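Local coordinates for flavodoxin (PDB 6FSG), which binds FMN and probably serves as a low-potential electron donor to a number of redox enzymes, at residues 3-8 and 32-37; 74-79 and 106-111; 115-120 and 140-145. All coordinates share one frame; numbering follows the deposited sequence.

Interaction 1: residues 3-8 and 32-37; sequences LVMIFA and IEVIDI
The Phe7 ring lies across the neighbouring strand and fills the shallow hollow between Val34 and Asp36. With CG tucked between the backbone N and the carbonyl carbon (chi1 76°), the ring swings over 32-37 instead of standing up from the sheet. Asp36 CA sits beneath one face, offset toward the rim, 4.2 Å from the centroid of the Phe7 ring in a CH-pi contact. Val34 CG1 wedges in obliquely, 3.8 Å from Phe7 CE1. The Asp36 carboxylate passes the far end of the ring with its plane turned 38° away, and its OD1 is hydrogen-bonded to Met38 N. Farther back on this face, Ile32 CD1 fills the notch between Leu3 CB and Met5 CB, 4.0 Å from the latter. The two parallel strands belong to one beta-alpha-beta unit of the flavodoxin-like fold, whose helix 13-26 packs on this same face against Met5, Phe7 and Val34. Five backbone hydrogen bonds join them, from Glu33 N to Leu3 O through to Ile37 N to Phe7 O; the one from Met5 N to Glu33 O is the straightest (173°). On the opposite face Val4 CG2 meets Ile35 CD1 at 4.0 Å. At the Ala8 and Ile37 end, Ile37 CG2 presses on Ala8 CB at 3.5 Å, and Phe71 of helix 69-74 touches Ile37.

Interaction 2: residues 74-79 and 106-111; sequences AMDSID and IEKLQE. With GLC (alpha-D-glucopyranose), chain D.
Asp76, Lys108 and Glu111 form a salt-bridge network beside an apolar patch, joining the loop that follows helix 69-74 to helix 100-111. In this flavodoxin-like alpha/beta fold the contact lies on one side of the parallel sheet, away from the FMN site. The Lys108 chain bends at both chi2 (57°) and chi3 (63°), which turns it out toward the loop, where Glu111 from the next turn of the helix also reaches it. NZ is gripped by two carboxylates: Asp76 OD1 takes it on the syn lone pair at 2.7 Å, and Glu111 OE1 meets it on the syn side at 2.8 Å, with NZ 24° out of the carboxylate plane. The lysine charge probably eases the closeness of the two acids, Asp76 OD1 and Glu111 OE1 being 4.3 Å apart. Below the charged end, Met75 and Lys108 run alongside one another in opposite senses, with Met75 CB, SD and CE all bordering Lys108 CG, CE at 3.8 Å. The same methyl also touches Leu109 CD2 at 3.9 Å, where Leu109 turns inward to strand 84-91. A glucose lies beside Asp76 and Ser77 and is hydrogen-bonded to Arg112, whose NE also binds Ile78 O. One water donates to Asp76 OD2 and weakly accepts from Lys108 NZ; a second spans the two acids, donating to Asp76 OD1 at 2.9 Å and to Glu111 OE1 at 3.0 Å.

Interaction 3: residues 115-120 and 140-145; sequences AVVLEG and AEFVKH. With SO4 (sulfate ion), chain C.
Val117 and His145 approach from opposite directions, the valine set squarely on the imidazole: Val117 CB lies 3.6 Å from the ring centroid of His145, only 6° off its normal, in a CH-pi contact. With CG1 anti to its carbonyl carbon (chi1 -63°), Val117 lays that methyl near His145 ND1 and turns CG2 to the other aromatic, 3.9 Å from Phe142 CD1. CG2 comes to the phenyl ring obliquely, and the two side chains lie roughly perpendicular. The contact packs helix 129-144 at the end of the chain against an edge strand of the flavodoxin-like sheet, at the place where strand 115-124 is interrupted. Leu118 reaches the helix with both methyls: CD1 comes to the edge of the Phe142 ring, near its plane and 4.1 Å from Phe142 CB, while CD2 rests on Glu141 CB at 3.7 Å. Phe142 and Leu118 also both touch Ala86 of the adjacent strand. In the plane of the imidazole a water sits 2.7 Å from His145 NE2 and 2.9 Å from Val117 O. Beyond it a sulfate, probably from the crystallisation liquor, accepts the Glu119 N-H through its O4 at 2.6 Å.

Overall arrangement
The contacts follow one another along the chain, their centres about 16 to 17 Å apart. Interaction 1 pairs outermost strand 31-36 with strand 2-7 of the sheet; interaction 3 lies at the other outermost strand, 115-124, and the two touch through Leu3 CD2 and Phe142 CE2, 4.2 Å apart. Helix 100-111 and strand 115-124 are consecutive, which brings interactions 2 and 3 together: Ile106, Leu109 and Gln110 lie against Val116, and Ile106 CD1 against Gly120 N. Interactions 1 and 2 stay about 8 Å apart at their nearest atoms. Interaction 1 leads to the FMN-binding residues after strand 2-7; interaction 2, loop to helix, and interaction 3, helix to strand, lie away from them.

Interaction 1: residues 3-8 and 32-37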
# COMPACT_ATOMS: atom_id res chain seq x y z
N LEU A 3 10.96 -0.14 -7.21
CA LEU A 3 9.86 -0.19 -6.26
C LEU A 3 8.66 -0.89 -6.88
O LEU A 3 8.49 -0.93 -8.10
CB LEU A 3 9.45 1.22 -5.85
CG LEU A 3 10.61 2.12 -5.40
CD1 LEU A 3 10.09 3.52 -5.17
CD2 LEU A 3 11.33 1.60 -4.16
N VAL A 4 7.82 -1.45 -6.02
CA VAL A 4 6.56 -2.05 -6.43
C VAL A 4 5.43 -1.52 -5.56
O VAL A 4 5.60 -1.33 -4.35
CB VAL A 4 6.62 -3.60 -6.40
CG1 VAL A 4 6.81 -4.13 -4.98
CG2 VAL A 4 5.38 -4.21 -7.07
N MET A 5 4.28 -1.28 -6.19
CA MET A 5 3.05 -0.92 -5.50
C MET A 5 1.97 -1.91 -5.92
O MET A 5 1.75 -2.12 -7.11
CB MET A 5 2.60 0.50 -5.87
CG MET A 5 1.30 0.95 -5.21
SD MET A 5 0.66 2.54 -5.75
CE MET A 5 1.82 3.67 -4.97
N ILE A 6 1.28 -2.49 -4.94
CA ILE A 6 0.15 -3.36 -5.22
C ILE A 6 -1.06 -2.80 -4.49
O ILE A 6 -1.04 -2.66 -3.26
CB ILE A 6 0.41 -4.82 -4.82
CG1 ILE A 6 1.58 -5.35 -5.65
CG2 ILE A 6 -0.85 -5.66 -5.00
CD1 ILE A 6 2.06 -6.69 -5.22
N PHE A 7 -2.10 -2.48 -5.25
CA PHE A 7 -3.29 -1.84 -4.68
C PHE A 7 -4.56 -2.61 -5.03
O PHE A 7 -4.63 -3.33 -6.04
CB PHE A 7 -3.43 -0.37 -5.13
CG PHE A 7 -3.93 -0.23 -6.53
CD1 PHE A 7 -3.05 -0.28 -7.60
CD2 PHE A 7 -5.28 -0.10 -6.78
CE1 PHE A 7 -3.52 -0.19 -8.91
CE2 PHE A 7 -5.75 -0.00 -8.07
CZ PHE A 7 -4.87 -0.05 -9.14
N ALA A 8 -5.57 -2.42 -4.18
CA ALA A 8 -6.92 -2.90 -4.41
C ALA A 8 -7.87 -1.71 -4.39
O ALA A 8 -7.79 -0.86 -3.50
CB ALA A 8 -7.34 -3.86 -3.31
N ILE A 32 8.96 2.57 -10.44
CA ILE A 32 7.90 1.90 -9.68
C ILE A 32 6.96 1.17 -10.63
O ILE A 32 6.51 1.72 -11.63
CB ILE A 32 7.16 2.88 -8.74
CG1 ILE A 32 6.20 2.10 -7.83
CG2 ILE A 32 6.45 3.98 -9.52
CD1 ILE A 32 5.79 2.86 -6.59
N GLU A 33 6.65 -0.08 -10.30
CA GLU A 33 5.69 -0.89 -11.05
C GLU A 33 4.42 -0.96 -10.22
O GLU A 33 4.45 -1.45 -9.09
CB GLU A 33 6.23 -2.29 -11.35
CG GLU A 33 5.22 -3.16 -12.07
CD GLU A 33 5.83 -4.33 -12.81
OE1 GLU A 33 5.26 -4.73 -13.85
OE2 GLU A 33 6.89 -4.85 -12.37
N VAL A 34 3.32 -0.44 -10.77
CA VAL A 34 2.03 -0.33 -10.08
C VAL A 34 1.15 -1.46 -10.60
O VAL A 34 0.91 -1.56 -11.81
CB VAL A 34 1.37 1.03 -10.34
CG1 VAL A 34 -0.01 1.11 -9.66
CG2 VAL A 34 2.25 2.19 -9.88
N ILE A 35 0.68 -2.32 -9.70
CA ILE A 35 -0.07 -3.52 -10.05
C ILE A 35 -1.37 -3.55 -9.26
O ILE A 35 -1.37 -3.45 -8.03
CB ILE A 35 0.75 -4.79 -9.74
CG1 ILE A 35 2.12 -4.76 -10.43
CG2 ILE A 35 -0.03 -6.03 -10.14
CD1 ILE A 35 3.06 -5.81 -9.90
N ASP A 36 -2.48 -3.74 -9.97
CA ASP A 36 -3.79 -3.97 -9.35
C ASP A 36 -3.88 -5.42 -8.86
O ASP A 36 -3.53 -6.35 -9.59
CB ASP A 36 -4.85 -3.71 -10.43
CG ASP A 36 -6.27 -3.62 -9.89
OD1 ASP A 36 -6.62 -4.33 -8.93
OD2 ASP A 36 -7.06 -2.87 -10.49
N ILE A 37 -4.36 -5.60 -7.62
CA ILE A 37 -4.54 -6.94 -7.07
C ILE A 37 -5.45 -7.81 -7.95
O ILE A 37 -5.31 -9.04 -7.96
CB ILE A 37 -5.05 -6.87 -5.62
CG1 ILE A 37 -4.87 -8.22 -4.91
CG2 ILE A 37 -6.53 -6.44 -5.58
CD1 ILE A 37 -3.43 -8.60 -4.66

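Interaction 2: residues 74-79 and 106-111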
# COMPACT_ATOMS: atom_id res chain seq x y z
N ALA A 74 0.03 -15.99 1.08
CA ALA A 74 1.33 -16.27 0.49
C ALA A 74 2.44 -15.42 1.09
O ALA A 74 3.62 -15.80 0.99
CB ALA A 74 1.25 -16.10 -1.03
N MET A 75 2.10 -14.31 1.75
CA MET A 75 3.12 -13.48 2.38
C MET A 75 3.80 -14.20 3.54
O MET A 75 4.90 -13.81 3.92
CB MET A 75 2.54 -12.14 2.84
CG MET A 75 2.15 -11.17 1.72
SD MET A 75 1.42 -9.64 2.34
CE MET A 75 2.87 -8.75 2.91
N ASP A 76 3.17 -15.24 4.11
CA ASP A 76 3.83 -15.97 5.19
C ASP A 76 5.07 -16.74 4.74
O ASP A 76 5.80 -17.24 5.61
CB ASP A 76 2.84 -16.89 5.91
CG ASP A 76 1.84 -16.12 6.75
OD1 ASP A 76 2.23 -15.07 7.31
OD2 ASP A 76 0.68 -16.54 6.83
N SER A 77 5.33 -16.82 3.44
CA SER A 77 6.46 -17.59 2.91
C SER A 77 7.55 -16.72 2.29
O SER A 77 8.51 -17.27 1.73
CB SER A 77 5.96 -18.61 1.88
OG SER A 77 5.02 -19.49 2.46
N ILE A 78 7.44 -15.40 2.37
CA ILE A 78 8.41 -14.50 1.74
C ILE A 78 9.28 -13.81 2.79
O ILE A 78 8.87 -13.61 3.94
CB ILE A 78 7.71 -13.46 0.81
CG1 ILE A 78 6.90 -12.45 1.63
CG2 ILE A 78 6.85 -14.18 -0.22
CD1 ILE A 78 6.16 -11.44 0.81
N ASP A 79 10.48 -13.41 2.36
CA ASP A 79 11.49 -12.77 3.20
C ASP A 79 11.66 -11.33 2.72
O ASP A 79 12.15 -11.09 1.61
CB ASP A 79 12.79 -13.56 3.12
CG ASP A 79 13.91 -12.99 3.98
OD1 ASP A 79 13.76 -11.88 4.54
OD2 ASP A 79 14.94 -13.68 4.08
N ILE A 106 0.13 -3.63 7.32
CA ILE A 106 1.33 -3.19 8.02
C ILE A 106 1.87 -4.30 8.91
O ILE A 106 3.07 -4.60 8.92
CB ILE A 106 1.06 -1.89 8.81
CG1 ILE A 106 1.00 -0.68 7.85
CG2 ILE A 106 2.14 -1.69 9.90
CD1 ILE A 106 0.59 0.61 8.52
N GLU A 107 0.99 -4.92 9.70
CA GLU A 107 1.42 -6.00 10.59
C GLU A 107 2.12 -7.11 9.83
O GLU A 107 3.15 -7.64 10.28
CB GLU A 107 0.20 -6.54 11.35
CG GLU A 107 0.44 -7.73 12.25
CD GLU A 107 -0.86 -8.26 12.81
OE1 GLU A 107 -1.59 -8.97 12.09
OE2 GLU A 107 -1.18 -7.91 13.95
N LYS A 108 1.57 -7.53 8.69
CA LYS A 108 2.16 -8.63 7.94
C LYS A 108 3.53 -8.25 7.38
O LYS A 108 4.48 -9.04 7.44
CB LYS A 108 1.21 -9.10 6.84
CG LYS A 108 1.64 -10.39 6.12
CD LYS A 108 1.85 -11.59 7.06
CE LYS A 108 0.55 -11.99 7.77
NZ LYS A 108 0.75 -13.19 8.61
N LEU A 109 3.66 -7.03 6.86
CA LEU A 109 4.97 -6.56 6.41
C LEU A 109 5.99 -6.59 7.55
O LEU A 109 7.13 -7.01 7.34
CB LEU A 109 4.86 -5.14 5.84
CG LEU A 109 4.10 -5.01 4.51
CD1 LEU A 109 3.63 -3.59 4.29
CD2 LEU A 109 4.98 -5.47 3.36
N GLN A 110 5.59 -6.18 8.75
CA GLN A 110 6.48 -6.23 9.90
C GLN A 110 6.93 -7.65 10.19
O GLN A 110 8.11 -7.91 10.46
CB GLN A 110 5.79 -5.68 11.14
CG GLN A 110 5.37 -4.23 11.08
CD GLN A 110 4.45 -3.86 12.23
OE1 GLN A 110 3.89 -4.73 12.90
NE2 GLN A 110 4.30 -2.56 12.47
N GLU A 111 5.98 -8.60 10.14
CA GLU A 111 6.29 -9.98 10.46
C GLU A 111 7.31 -10.56 9.49
O GLU A 111 8.09 -11.43 9.88
CB GLU A 111 5.02 -10.84 10.39
CG GLU A 111 4.06 -10.63 11.54
CD GLU A 111 2.78 -11.44 11.42
OE1 GLU A 111 2.65 -12.24 10.47
OE2 GLU A 111 1.91 -11.27 12.30
C1 GLC D . 10.60 -16.86 8.44
C2 GLC D . 9.58 -16.56 9.53
C3 GLC D . 8.94 -17.86 9.99
C4 GLC D . 8.35 -18.60 8.80
C5 GLC D . 9.34 -18.72 7.64
C6 GLC D . 8.62 -19.23 6.40
O1 GLC D . 11.60 -17.75 8.93
O2 GLC D . 10.21 -15.90 10.64
O3 GLC D . 7.90 -17.57 10.93
O4 GLC D . 7.96 -19.91 9.22
O5 GLC D . 9.92 -17.46 7.34
O6 GLC D . 9.39 -18.93 5.23
O HOH W 1 -0.99 -14.50 6.22
O HOH W 2 4.32 -14.25 9.08

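Interaction 3: residues 115-120 and 140-145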
# COMPACT_ATOMS: atom_id res chain seq x y z
N ALA A 115 11.09 -3.00 6.86
CA ALA A 115 11.15 -1.78 7.66
C ALA A 115 9.99 -0.90 7.21
O ALA A 115 10.01 -0.34 6.10
CB ALA A 115 12.48 -1.07 7.44
N VAL A 116 8.94 -0.81 8.03
CA VAL A 116 7.80 0.04 7.71
C VAL A 116 8.18 1.45 8.12
O VAL A 116 8.44 1.72 9.30
CB VAL A 116 6.53 -0.46 8.42
CG1 VAL A 116 5.38 0.51 8.22
CG2 VAL A 116 6.18 -1.86 7.92
N VAL A 117 8.28 2.35 7.13
CA VAL A 117 8.94 3.64 7.33
C VAL A 117 7.98 4.81 7.48
O VAL A 117 8.42 5.93 7.77
CB VAL A 117 9.97 3.94 6.21
CG1 VAL A 117 11.08 2.90 6.23
CG2 VAL A 117 9.30 3.97 4.85
N LEU A 118 6.68 4.58 7.29
CA LEU A 118 5.65 5.60 7.46
C LEU A 118 4.50 5.01 8.26
O LEU A 118 4.25 3.80 8.21
CB LEU A 118 5.10 6.08 6.10
CG LEU A 118 6.11 6.65 5.12
CD1 LEU A 118 5.45 6.95 3.78
CD2 LEU A 118 6.82 7.89 5.64
N GLU A 119 3.79 5.87 8.97
CA GLU A 119 2.49 5.49 9.51
C GLU A 119 1.53 5.17 8.36
O GLU A 119 1.67 5.67 7.24
CB GLU A 119 1.94 6.61 10.40
CG GLU A 119 2.88 6.94 11.60
CD GLU A 119 2.33 7.95 12.59
OE1 GLU A 119 1.40 8.69 12.25
OE2 GLU A 119 2.88 8.03 13.71
N GLY A 120 0.53 4.35 8.63
CA GLY A 120 -0.47 4.09 7.60
C GLY A 120 -1.24 5.35 7.25
O GLY A 120 -1.60 6.14 8.12
N ALA A 140 6.73 11.53 -1.12
CA ALA A 140 7.98 12.26 -0.89
C ALA A 140 8.72 11.71 0.33
O ALA A 140 9.94 11.56 0.30
CB ALA A 140 7.68 13.74 -0.68
N GLU A 141 8.00 11.42 1.41
CA GLU A 141 8.65 10.89 2.61
C GLU A 141 9.15 9.46 2.37
O GLU A 141 10.21 9.08 2.89
CB GLU A 141 7.71 10.97 3.81
CG GLU A 141 7.47 12.39 4.30
CD GLU A 141 8.71 12.98 4.91
OE1 GLU A 141 9.28 12.33 5.80
OE2 GLU A 141 9.14 14.07 4.47
N PHE A 142 8.40 8.66 1.61
CA PHE A 142 8.84 7.31 1.32
C PHE A 142 10.20 7.31 0.62
O PHE A 142 11.12 6.58 1.00
CB PHE A 142 7.80 6.56 0.48
CG PHE A 142 8.13 5.11 0.29
CD1 PHE A 142 7.80 4.16 1.26
CD2 PHE A 142 8.79 4.68 -0.84
CE1 PHE A 142 8.14 2.82 1.10
CE2 PHE A 142 9.10 3.34 -1.01
CZ PHE A 142 8.78 2.41 -0.04
N VAL A 143 10.35 8.16 -0.40
CA VAL A 143 11.58 8.16 -1.17
C VAL A 143 12.78 8.48 -0.28
O VAL A 143 13.87 7.94 -0.48
CB VAL A 143 11.48 9.13 -2.36
CG1 VAL A 143 12.79 9.18 -3.13
CG2 VAL A 143 10.37 8.72 -3.30
N LYS A 144 12.60 9.38 0.70
CA LYS A 144 13.71 9.79 1.55
C LYS A 144 14.40 8.59 2.21
O LYS A 144 15.60 8.66 2.52
CB LYS A 144 13.26 10.75 2.65
CG LYS A 144 12.81 12.12 2.18
CD LYS A 144 12.53 13.03 3.38
CE LYS A 144 11.99 14.39 2.95
NZ LYS A 144 11.58 15.26 4.10
N HIS A 145 13.67 7.51 2.46
CA HIS A 145 14.22 6.32 3.11
C HIS A 145 14.97 5.40 2.17
O HIS A 145 15.64 4.47 2.63
CB HIS A 145 13.09 5.56 3.79
CG HIS A 145 12.57 6.23 5.02
ND1 HIS A 145 13.09 5.99 6.27
CD2 HIS A 145 11.59 7.15 5.19
CE1 HIS A 145 12.45 6.73 7.17
NE2 HIS A 145 11.53 7.44 6.54
S SO4 C . 5.22 9.66 9.17
O1 SO4 C . 4.59 10.35 10.29
O2 SO4 C . 5.22 10.48 7.96
O3 SO4 C . 6.62 9.38 9.49
O4 SO4 C . 4.52 8.40 8.94
O HOH W 3 9.57 8.60 8.07